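Local coordinates for protein probable endonuclease 4 (Thermotoga maritima, PDB 4HNO) that probably cleaves phosphodiester bonds at apurinic or apyrimidinic sites in damaged DNA, as a metal-dependent endonuclease of base excision repair, at residues R173-D187 / R213-G227. Numbering follows the deposited sequence. Where two conformers were deposited one is given.
Sequences RDRVAITYDTCHGFD and RLKMIHLNDSKYPLG. With MN (manganese (II) ion), chain E; MN (manganese (II) ion), chain C.
D181 and H218, side by side on neighbouring strands, share one manganese ion: D181 OD1 lies 2.0 Å from the metal and H218 ND1 2.2 Å, with E147 and E263 completing the protein ligands. Q33 holds the other ring nitrogen, H218 NE2, by a hydrogen bond. The other carboxylate oxygen, D181 OD2, accepts from H184 N at 3.0 Å, the donor coming from above the carboxylate plane, and so N-caps helix 182-187. H184 NE2 in turn binds the second manganese, together with D231 and H233. Over one face of the H218 ring, T179 CG2 sits 3.7 Å from the centroid, 3° off the normal, a CH-pi contact; T179 CG2 reaches it by standing anti to its own backbone N. Strands 176-181 and 214-219 run parallel, 17° apart, as adjacent staves of the TIM barrel, and the metals gather at the C-terminal side of strand 176-181, where helix 182-187 begins. Beyond it, T182 OG1 donates to N220 O (2.7 Å), and L226 CD1 makes a CH-pi contact over a face of the F186 ring, 4.0 Å from its centroid. At the strands' beginning, R213 NH1 donates to both D174 O (2.9 Å) and V176 O (3.0 Å), from above each carbonyl plane, while A177 CB lies over one face of the guanidinium, toward its rim.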
ATOM      1  N   ARG A 173       2.084 -13.135 -12.980  1.00 10.28           N
ATOM      2  CA  ARG A 173       2.632 -12.928 -11.660  1.00 10.93           C
ATOM      3  C   ARG A 173       3.720 -11.858 -11.639  1.00  9.23           C
ATOM      4  O   ARG A 173       3.960 -11.270 -10.570  1.00  9.28           O
ATOM      5  CB  ARG A 173       3.076 -14.222 -11.031  1.00 15.60           C
ATOM      6  CG  ARG A 173       4.116 -14.924 -11.761  1.00 18.36           C
ATOM      7  CD  ARG A 173       4.412 -16.256 -11.109  1.00 18.25           C
ATOM      8  NE  ARG A 173       5.402 -16.943 -11.912  1.00 18.47           N
ATOM      9  CZ  ARG A 173       5.129 -17.748 -12.931  1.00 19.25           C
ATOM     10  NH1 ARG A 173       3.885 -18.017 -13.288  1.00 19.78           N
ATOM     11  NH2 ARG A 173       6.120 -18.287 -13.612  1.00 20.60           N
ATOM     12  N   ASP A 174       4.351 -11.539 -12.761  1.00  9.53           N
ATOM     13  CA  ASP A 174       5.299 -10.436 -12.763  1.00 10.15           C
ATOM     14  C   ASP A 174       4.605  -9.079 -12.568  1.00  9.50           C
ATOM     15  O   ASP A 174       5.256  -8.081 -12.247  1.00 11.30           O
ATOM     16  CB  ASP A 174       6.123 -10.385 -14.064  1.00 12.54           C
ATOM     17  CG  ASP A 174       7.077 -11.544 -14.230  1.00 15.88           C
ATOM     18  OD1 ASP A 174       7.283 -12.294 -13.268  1.00 19.46           O
ATOM     19  OD2 ASP A 174       7.651 -11.694 -15.326  1.00 16.92           O
ATOM     20  N   ARG A 175       3.286  -9.043 -12.755  1.00  8.36           N
ATOM     21  CA  ARG A 175       2.501  -7.843 -12.503  1.00  8.28           C
ATOM     22  C   ARG A 175       1.743  -7.917 -11.184  1.00  8.14           C
ATOM     23  O   ARG A 175       0.804  -7.157 -10.975  1.00  9.13           O
ATOM     24  CB  ARG A 175       1.592  -7.541 -13.679  1.00  8.54           C
ATOM     25  CG  ARG A 175       2.369  -7.080 -14.902  1.00  9.07           C
ATOM     26  CD  ARG A 175       1.485  -6.935 -16.115  1.00  9.16           C
ATOM     27  NE  ARG A 175       0.471  -5.918 -15.889  1.00  8.25           N
ATOM     28  CZ  ARG A 175      -0.718  -5.888 -16.477  1.00  8.24           C
ATOM     29  NH1 ARG A 175      -1.539  -4.888 -16.204  1.00  8.60           N
ATOM     30  NH2 ARG A 175      -1.073  -6.835 -17.333  1.00  8.87           N
ATOM     31  N   VAL A 176       2.234  -8.751 -10.265  1.00  7.99           N
ATOM     32  CA  VAL A 176       1.737  -8.765  -8.892  1.00  8.05           C
ATOM     33  C   VAL A 176       2.954  -8.634  -7.983  1.00  8.03           C
ATOM     34  O   VAL A 176       3.908  -9.424  -8.073  1.00  8.61           O
ATOM     35  CB  VAL A 176       0.976 -10.049  -8.577  1.00  8.56           C
ATOM     36  CG1 VAL A 176       0.477 -10.040  -7.133  1.00  9.55           C
ATOM     37  CG2 VAL A 176      -0.189 -10.229  -9.529  1.00 10.07           C
ATOM     38  N   ALA A 177       2.910  -7.670  -7.080  1.00  7.96           N
ATOM     39  CA  ALA A 177       3.971  -7.503  -6.096  1.00  8.08           C
ATOM     40  C   ALA A 177       3.312  -7.178  -4.750  1.00  7.67           C
ATOM     41  O   ALA A 177       2.113  -7.428  -4.599  1.00  8.10           O
ATOM     42  CB  ALA A 177       5.027  -6.509  -6.574  1.00  8.74           C
ATOM     43  N   ILE A 178       4.077  -6.697  -3.780  1.00  7.97           N
ATOM     44  CA  ILE A 178       3.644  -6.677  -2.399  1.00  8.21           C
ATOM     45  C   ILE A 178       3.870  -5.311  -1.764  1.00  7.77           C
ATOM     46  O   ILE A 178       4.890  -4.650  -1.985  1.00  8.66           O
ATOM     47  CB  ILE A 178       4.428  -7.777  -1.617  1.00  9.82           C
ATOM     48  CG1 ILE A 178       4.242  -9.168  -2.234  1.00 10.27           C
ATOM     49  CG2 ILE A 178       4.117  -7.768  -0.126  1.00 10.72           C
ATOM     50  CD1 ILE A 178       2.843  -9.690  -2.164  1.00 10.97           C
ATOM     51  N   THR A 179       2.920  -4.940  -0.906  1.00  7.58           N
ATOM     52  CA  THR A 179       3.039  -3.823   0.029  1.00  7.81           C
ATOM     53  C   THR A 179       2.946  -4.380   1.443  1.00  7.82           C
ATOM     54  O   THR A 179       2.043  -5.159   1.737  1.00  8.17           O
ATOM     55  CB  THR A 179       1.911  -2.830  -0.178  1.00  7.72           C
ATOM     56  OG1 THR A 179       2.076  -2.259  -1.476  1.00  8.53           O
ATOM     57  CG2 THR A 179       1.886  -1.734   0.885  1.00  8.61           C
ATOM     58  N   TYR A 180       3.861  -3.938   2.302  1.00  7.81           N
ATOM     59  CA  TYR A 180       3.809  -4.331   3.705  1.00  7.67           C
ATOM     60  C   TYR A 180       3.345  -3.148   4.546  1.00  7.75           C
ATOM     61  O   TYR A 180       3.999  -2.098   4.565  1.00  8.32           O
ATOM     62  CB  TYR A 180       5.192  -4.801   4.207  1.00  8.26           C
ATOM     63  CG  TYR A 180       5.087  -5.254   5.635  1.00  8.32           C
ATOM     64  CD1 TYR A 180       4.466  -6.455   5.947  1.00  8.50           C
ATOM     65  CD2 TYR A 180       5.544  -4.469   6.689  1.00  8.49           C
ATOM     66  CE1 TYR A 180       4.297  -6.867   7.246  1.00  8.97           C
ATOM     67  CE2 TYR A 180       5.403  -4.892   8.008  1.00  8.73           C
ATOM     68  CZ  TYR A 180       4.758  -6.087   8.271  1.00  8.86           C
ATOM     69  OH  TYR A 180       4.573  -6.530   9.556  1.00  9.91           O
ATOM     70  N   ASP A 181       2.209  -3.308   5.226  1.00  7.37           N
ATOM     71  CA  ASP A 181       1.668  -2.301   6.124  1.00  7.77           C
ATOM     72  C   ASP A 181       2.045  -2.689   7.562  1.00  7.81           C
ATOM     73  O   ASP A 181       1.693  -3.770   8.047  1.00  8.05           O
ATOM     74  CB  ASP A 181       0.151  -2.204   5.941  1.00  7.70           C
ATOM     75  CG  ASP A 181      -0.493  -1.114   6.771  1.00  7.54           C
ATOM     76  OD1 ASP A 181      -1.247  -0.280   6.200  1.00  8.03           O
ATOM     77  OD2 ASP A 181      -0.246  -1.070   7.999  1.00  8.36           O
ATOM     78  N   THR A 182       2.807  -1.819   8.209  1.00  7.86           N
ATOM     79  CA  THR A 182       3.329  -2.132   9.532  1.00  7.95           C
ATOM     80  C   THR A 182       2.242  -2.257  10.595  1.00  8.19           C
ATOM     81  O   THR A 182       2.424  -3.017  11.546  1.00  8.69           O
ATOM     82  CB  THR A 182       4.380  -1.098   9.965  1.00  8.43           C
ATOM     83  OG1 THR A 182       3.834   0.209  10.000  1.00  8.81           O
ATOM     84  CG2 THR A 182       5.570  -1.089   9.040  1.00  9.35           C
ATOM     85  N   CYS A 183       1.165  -1.492  10.491  1.00  8.06           N
ATOM     86  CA  CYS A 183       0.081  -1.598  11.474  1.00  8.02           C
ATOM     87  C   CYS A 183      -0.686  -2.889  11.263  1.00  7.73           C
ATOM     88  O   CYS A 183      -0.932  -3.652  12.202  1.00  8.31           O
ATOM     89  CB  CYS A 183      -0.835  -0.383  11.414  1.00  8.37           C
ATOM     90  SG  CYS A 183      -2.186  -0.440  12.613  1.00  9.23           S
ATOM     91  N   HIS A 184      -1.077  -3.153  10.016  1.00  7.85           N
ATOM     92  CA  HIS A 184      -1.775  -4.392   9.736  1.00  7.64           C
ATOM     93  C   HIS A 184      -0.935  -5.595  10.167  1.00  7.77           C
ATOM     94  O   HIS A 184      -1.446  -6.570  10.731  1.00  8.33           O
ATOM     95  CB  HIS A 184      -2.128  -4.509   8.269  1.00  7.98           C
ATOM     96  CG  HIS A 184      -3.023  -3.407   7.784  1.00  7.86           C
ATOM     97  ND1 HIS A 184      -3.233  -3.162   6.446  1.00  8.23           N
ATOM     98  CD2 HIS A 184      -3.733  -2.454   8.437  1.00  8.80           C
ATOM     99  CE1 HIS A 184      -4.047  -2.125   6.305  1.00  8.26           C
ATOM    100  NE2 HIS A 184      -4.361  -1.666   7.497  1.00  8.86           N
ATOM    101  N   GLY A 185       0.367  -5.521   9.891  1.00  7.82           N
ATOM    102  CA  GLY A 185       1.252  -6.601  10.262  1.00  8.33           C
ATOM    103  C   GLY A 185       1.363  -6.752  11.775  1.00  8.02           C
ATOM    104  O   GLY A 185       1.326  -7.862  12.309  1.00  8.42           O
ATOM    105  N   PHE A 186       1.527  -5.636  12.474  1.00  8.44           N
ATOM    106  CA  PHE A 186       1.631  -5.667  13.938  1.00  8.47           C
ATOM    107  C   PHE A 186       0.361  -6.262  14.555  1.00  8.15           C
ATOM    108  O   PHE A 186       0.423  -7.093  15.471  1.00  8.37           O
ATOM    109  CB  PHE A 186       1.881  -4.256  14.452  1.00  9.00           C
ATOM    110  CG  PHE A 186       2.447  -4.175  15.840  1.00  8.62           C
ATOM    111  CD1 PHE A 186       3.709  -4.665  16.135  1.00 10.14           C
ATOM    112  CD2 PHE A 186       1.729  -3.564  16.852  1.00 10.24           C
ATOM    113  CE1 PHE A 186       4.246  -4.513  17.389  1.00 12.30           C
ATOM    114  CE2 PHE A 186       2.280  -3.422  18.107  1.00 12.78           C
ATOM    115  CZ  PHE A 186       3.530  -3.905  18.363  1.00 13.46           C
ATOM    116  N   ASP A 187      -0.788  -5.869  14.014  1.00  8.22           N
ATOM    117  CA  ASP A 187      -2.069  -6.440  14.414  1.00  8.32           C
ATOM    118  C   ASP A 187      -2.093  -7.946  14.299  1.00  8.23           C
ATOM    119  O   ASP A 187      -2.802  -8.613  15.057  1.00  8.93           O
ATOM    120  CB  ASP A 187      -3.179  -5.956  13.461  1.00  8.66           C
ATOM    121  CG  ASP A 187      -3.882  -4.684  13.852  1.00  9.10           C
ATOM    122  OD1 ASP A 187      -3.891  -4.275  15.031  1.00  9.87           O
ATOM    123  OD2 ASP A 187      -4.517  -4.120  12.918  1.00 10.81           O
ATOM    124  N   ARG A 213      10.101  -8.044  -4.816  1.00 10.23           N
ATOM    125  CA  ARG A 213       8.661  -7.827  -4.896  1.00  9.60           C
ATOM    126  C   ARG A 213       8.113  -6.898  -3.826  1.00  9.55           C
ATOM    127  O   ARG A 213       6.931  -6.532  -3.905  1.00  9.89           O
ATOM    128  CB  ARG A 213       7.914  -9.162  -4.872  1.00  9.64           C
ATOM    129  CG  ARG A 213       8.118 -10.053  -6.098  1.00 10.34           C
ATOM    130  CD  ARG A 213       7.323  -9.589  -7.302  1.00 10.44           C
ATOM    131  NE  ARG A 213       7.951  -8.517  -8.033  1.00 10.55           N
ATOM    132  CZ  ARG A 213       7.452  -7.995  -9.148  1.00 10.77           C
ATOM    133  NH1 ARG A 213       6.232  -8.314  -9.558  1.00 10.64           N
ATOM    134  NH2 ARG A 213       8.177  -7.112  -9.845  1.00 12.44           N
ATOM    135  N   LEU A 214       8.905  -6.513  -2.835  1.00  9.54           N
ATOM    136  CA  LEU A 214       8.434  -5.571  -1.838  1.00  9.69           C
ATOM    137  C   LEU A 214       8.595  -4.161  -2.392  1.00  9.58           C
ATOM    138  O   LEU A 214       9.701  -3.621  -2.446  1.00 11.10           O
ATOM    139  CB  LEU A 214       9.205  -5.738  -0.520  1.00 10.46           C
ATOM    140  CG  LEU A 214       8.797  -4.766   0.579  1.00 11.37           C
ATOM    141  CD1 LEU A 214       7.335  -4.936   0.972  1.00 11.78           C
ATOM    142  CD2 LEU A 214       9.715  -4.934   1.785  1.00 12.80           C
ATOM    143  N   LYS A 215       7.486  -3.570  -2.834  1.00  9.04           N
ATOM    144  CA  LYS A 215       7.530  -2.296  -3.545  1.00  9.25           C
ATOM    145  C   LYS A 215       7.184  -1.080  -2.708  1.00  9.14           C
ATOM    146  O   LYS A 215       7.540   0.039  -3.068  1.00  9.76           O
ATOM    147  CB  LYS A 215       6.595  -2.336  -4.757  1.00  9.70           C
ATOM    148  CG  LYS A 215       6.964  -3.369  -5.807  1.00 10.00           C
ATOM    149  CD  LYS A 215       8.331  -3.141  -6.409  1.00 12.49           C
ATOM    150  CE  LYS A 215       8.618  -4.184  -7.460  1.00 13.44           C
ATOM    151  NZ  LYS A 215       9.992  -4.051  -8.012  1.00 16.44           N
ATOM    152  N   MET A 216       6.486  -1.285  -1.598  1.00  8.78           N
ATOM    153  CA  MET A 216       6.032  -0.185  -0.761  1.00  8.85           C
ATOM    154  C   MET A 216       5.879  -0.709   0.657  1.00  8.60           C
ATOM    155  O   MET A 216       5.455  -1.850   0.855  1.00  8.49           O
ATOM    156  CB  MET A 216       4.699   0.367  -1.267  1.00  8.97           C
ATOM    157  CG  MET A 216       4.064   1.421  -0.356  1.00  8.92           C
ATOM    158  SD  MET A 216       2.762   2.416  -1.127  1.00  8.79           S
ATOM    159  CE  MET A 216       1.727   1.171  -1.912  1.00  9.02           C
ATOM    160  N   ILE A 217       6.186   0.147   1.620  1.00  8.67           N
ATOM    161  CA  ILE A 217       5.824  -0.060   3.019  1.00  8.52           C
ATOM    162  C   ILE A 217       4.837   1.031   3.387  1.00  8.88           C
ATOM    163  O   ILE A 217       5.075   2.211   3.128  1.00 10.13           O
ATOM    164  CB  ILE A 217       7.070  -0.016   3.910  1.00  9.44           C
ATOM    165  CG1 ILE A 217       7.923  -1.257   3.645  1.00 10.89           C
ATOM    166  CG2 ILE A 217       6.686   0.090   5.395  1.00 10.60           C
ATOM    167  CD1 ILE A 217       9.334  -1.153   4.166  1.00 11.46           C
ATOM    168  N   HIS A 218       3.711   0.622   3.982  1.00  8.10           N
ATOM    169  CA  HIS A 218       2.815   1.568   4.612  1.00  8.31           C
ATOM    170  C   HIS A 218       3.281   1.702   6.057  1.00  8.30           C
ATOM    171  O   HIS A 218       3.234   0.738   6.834  1.00  8.75           O
ATOM    172  CB  HIS A 218       1.367   1.122   4.560  1.00  8.18           C
ATOM    173  CG  HIS A 218       0.761   1.204   3.207  1.00  7.97           C
ATOM    174  ND1 HIS A 218      -0.444   0.603   2.918  1.00  8.28           N
ATOM    175  CD2 HIS A 218       1.167   1.864   2.096  1.00  8.51           C
ATOM    176  CE1 HIS A 218      -0.740   0.902   1.668  1.00  8.58           C
ATOM    177  NE2 HIS A 218       0.217   1.661   1.146  1.00  8.24           N
ATOM    178  N   LEU A 219       3.783   2.882   6.375  1.00  8.85           N
ATOM    179  CA  LEU A 219       4.438   3.156   7.640  1.00  9.25           C
ATOM    180  C   LEU A 219       3.408   3.764   8.578  1.00  9.26           C
ATOM    181  O   LEU A 219       3.110   4.954   8.541  1.00 10.58           O
ATOM    182  CB  LEU A 219       5.625   4.097   7.415  1.00  9.82           C
ATOM    183  CG  LEU A 219       6.600   4.076   8.584  1.00 11.17           C
ATOM    184  CD1 LEU A 219       7.459   2.805   8.551  1.00 12.35           C
ATOM    185  CD2 LEU A 219       7.462   5.328   8.599  1.00 13.06           C
ATOM    186  N   ASN A 220       2.854   2.895   9.419  1.00  8.76           N
ATOM    187  CA  ASN A 220       1.777   3.236  10.337  1.00  8.95           C
ATOM    188  C   ASN A 220       2.104   2.694  11.728  1.00  8.62           C
ATOM    189  O   ASN A 220       2.416   1.513  11.871  1.00  9.04           O
ATOM    190  CB  ASN A 220       0.476   2.557   9.889  1.00  8.52           C
ATOM    191  CG  ASN A 220      -0.017   3.078   8.550  1.00  9.06           C
ATOM    192  OD1 ASN A 220      -0.040   4.292   8.330  1.00 10.50           O
ATOM    193  ND2 ASN A 220      -0.418   2.161   7.681  1.00  8.89           N
ATOM    194  N   ASP A 221       2.038   3.542  12.750  1.00  9.13           N
ATOM    195  CA  ASP A 221       2.048   2.997  14.102  1.00  9.06           C
ATOM    196  C   ASP A 221       0.650   2.385  14.333  1.00  8.74           C
ATOM    197  O   ASP A 221      -0.237   2.452  13.469  1.00  8.95           O
ATOM    198  CB  ASP A 221       2.439   4.101  15.106  1.00  9.42           C
ATOM    199  CG  ASP A 221       3.162   3.580  16.348  1.00 10.28           C
ATOM    200  OD1 ASP A 221       2.837   2.469  16.801  1.00 10.33           O
ATOM    201  OD2 ASP A 221       4.036   4.330  16.876  1.00 11.02           O
ATOM    202  N   SER A 222       0.469   1.790  15.503  1.00  9.03           N
ATOM    203  CA  SER A 222      -0.785   1.156  15.868  1.00  9.10           C
ATOM    204  C   SER A 222      -1.333   1.704  17.175  1.00  9.40           C
ATOM    205  O   SER A 222      -0.597   1.882  18.143  1.00  9.65           O
ATOM    206  CB  SER A 222      -0.627  -0.355  16.003  1.00  9.31           C
ATOM    207  OG  SER A 222      -1.898  -0.899  16.326  1.00  9.25           O
ATOM    208  N   LYS A 223      -2.641   1.915  17.208  1.00  9.35           N
ATOM    209  CA  LYS A 223      -3.314   2.281  18.446  1.00  9.49           C
ATOM    210  C   LYS A 223      -3.381   1.122  19.439  1.00  9.35           C
ATOM    211  O   LYS A 223      -3.745   1.347  20.587  1.00 10.26           O
ATOM    212  CB  LYS A 223      -4.717   2.818  18.162  0.60 11.33           C
ATOM    213  CG  LYS A 223      -4.689   4.209  17.554  0.60 13.43           C
ATOM    214  CD  LYS A 223      -6.033   4.871  17.499  0.60 22.74           C
ATOM    215  CE  LYS A 223      -5.896   6.302  16.991  0.60 27.76           C
ATOM    216  NZ  LYS A 223      -5.432   7.238  18.063  0.60 34.43           N
ATOM    217  N   TYR A 224      -3.056  -0.092  18.998  1.00  9.27           N
ATOM    218  CA  TYR A 224      -3.249  -1.286  19.814  1.00  9.92           C
ATOM    219  C   TYR A 224      -1.986  -2.116  19.869  1.00  9.45           C
ATOM    220  O   TYR A 224      -1.086  -1.988  19.040  1.00  9.67           O
ATOM    221  CB  TYR A 224      -4.424  -2.117  19.269  1.00 10.36           C
ATOM    222  CG  TYR A 224      -5.756  -1.420  19.443  1.00 11.59           C
ATOM    223  CD1 TYR A 224      -6.253  -0.578  18.451  1.00 12.48           C
ATOM    224  CD2 TYR A 224      -6.482  -1.546  20.599  1.00 12.52           C
ATOM    225  CE1 TYR A 224      -7.448   0.109  18.597  1.00 15.03           C
ATOM    226  CE2 TYR A 224      -7.682  -0.838  20.775  1.00 14.33           C
ATOM    227  CZ  TYR A 224      -8.156  -0.021  19.754  1.00 15.60           C
ATOM    228  OH  TYR A 224      -9.339   0.678  19.872  1.00 18.22           O
ATOM    229  N   PRO A 225      -1.925  -3.029  20.847  1.00  9.94           N
ATOM    230  CA  PRO A 225      -0.746  -3.879  20.996  1.00 10.20           C
ATOM    231  C   PRO A 225      -0.586  -4.903  19.880  1.00  9.36           C
ATOM    232  O   PRO A 225      -1.483  -5.150  19.061  1.00  9.28           O
ATOM    233  CB  PRO A 225      -0.996  -4.599  22.324  1.00 13.21           C
ATOM    234  CG  PRO A 225      -1.974  -3.780  23.048  1.00 15.36           C
ATOM    235  CD  PRO A 225      -2.835  -3.144  22.005  1.00 11.34           C
ATOM    236  N   LEU A 226       0.580  -5.531  19.896  1.00  9.71           N
ATOM    237  CA  LEU A 226       0.885  -6.641  19.021  1.00  8.99           C
ATOM    238  C   LEU A 226      -0.240  -7.656  19.059  1.00  8.99           C
ATOM    239  O   LEU A 226      -0.668  -8.066  20.128  1.00  9.75           O
ATOM    240  CB  LEU A 226       2.186  -7.292  19.472  1.00  9.94           C
ATOM    241  CG  LEU A 226       2.688  -8.476  18.661  1.00 10.81           C
ATOM    242  CD1 LEU A 226       3.175  -8.060  17.301  1.00 10.76           C
ATOM    243  CD2 LEU A 226       3.795  -9.169  19.433  1.00 12.40           C
ATOM    244  N   GLY A 227      -0.698  -8.093  17.898  1.00  8.76           N
ATOM    245  CA  GLY A 227      -1.679  -9.152  17.814  1.00  9.14           C
ATOM    246  C   GLY A 227      -3.126  -8.731  17.986  1.00  9.27           C
ATOM    247  O   GLY A 227      -4.007  -9.575  17.962  1.00  9.81           O
TER
HETATM  248 MN    MN E 304      -2.072   0.319   4.422  0.75 11.03          MN
HETATM  249 MN    MN C 302      -5.564  -0.057   7.996  0.60  9.03          MN
HETATM  250  O   HOH W   1       7.497  -5.935 -12.329  0.86 22.81           O
HETATM  251  O   HOH W   2      -1.771  -3.560  16.583  0.86  9.61           O
HETATM  252  O   HOH W   3      -4.477  -1.453  15.118  0.97 10.16           O
HETATM  253  O   HOH W   4      -3.853   0.717   3.735  0.88  8.73           O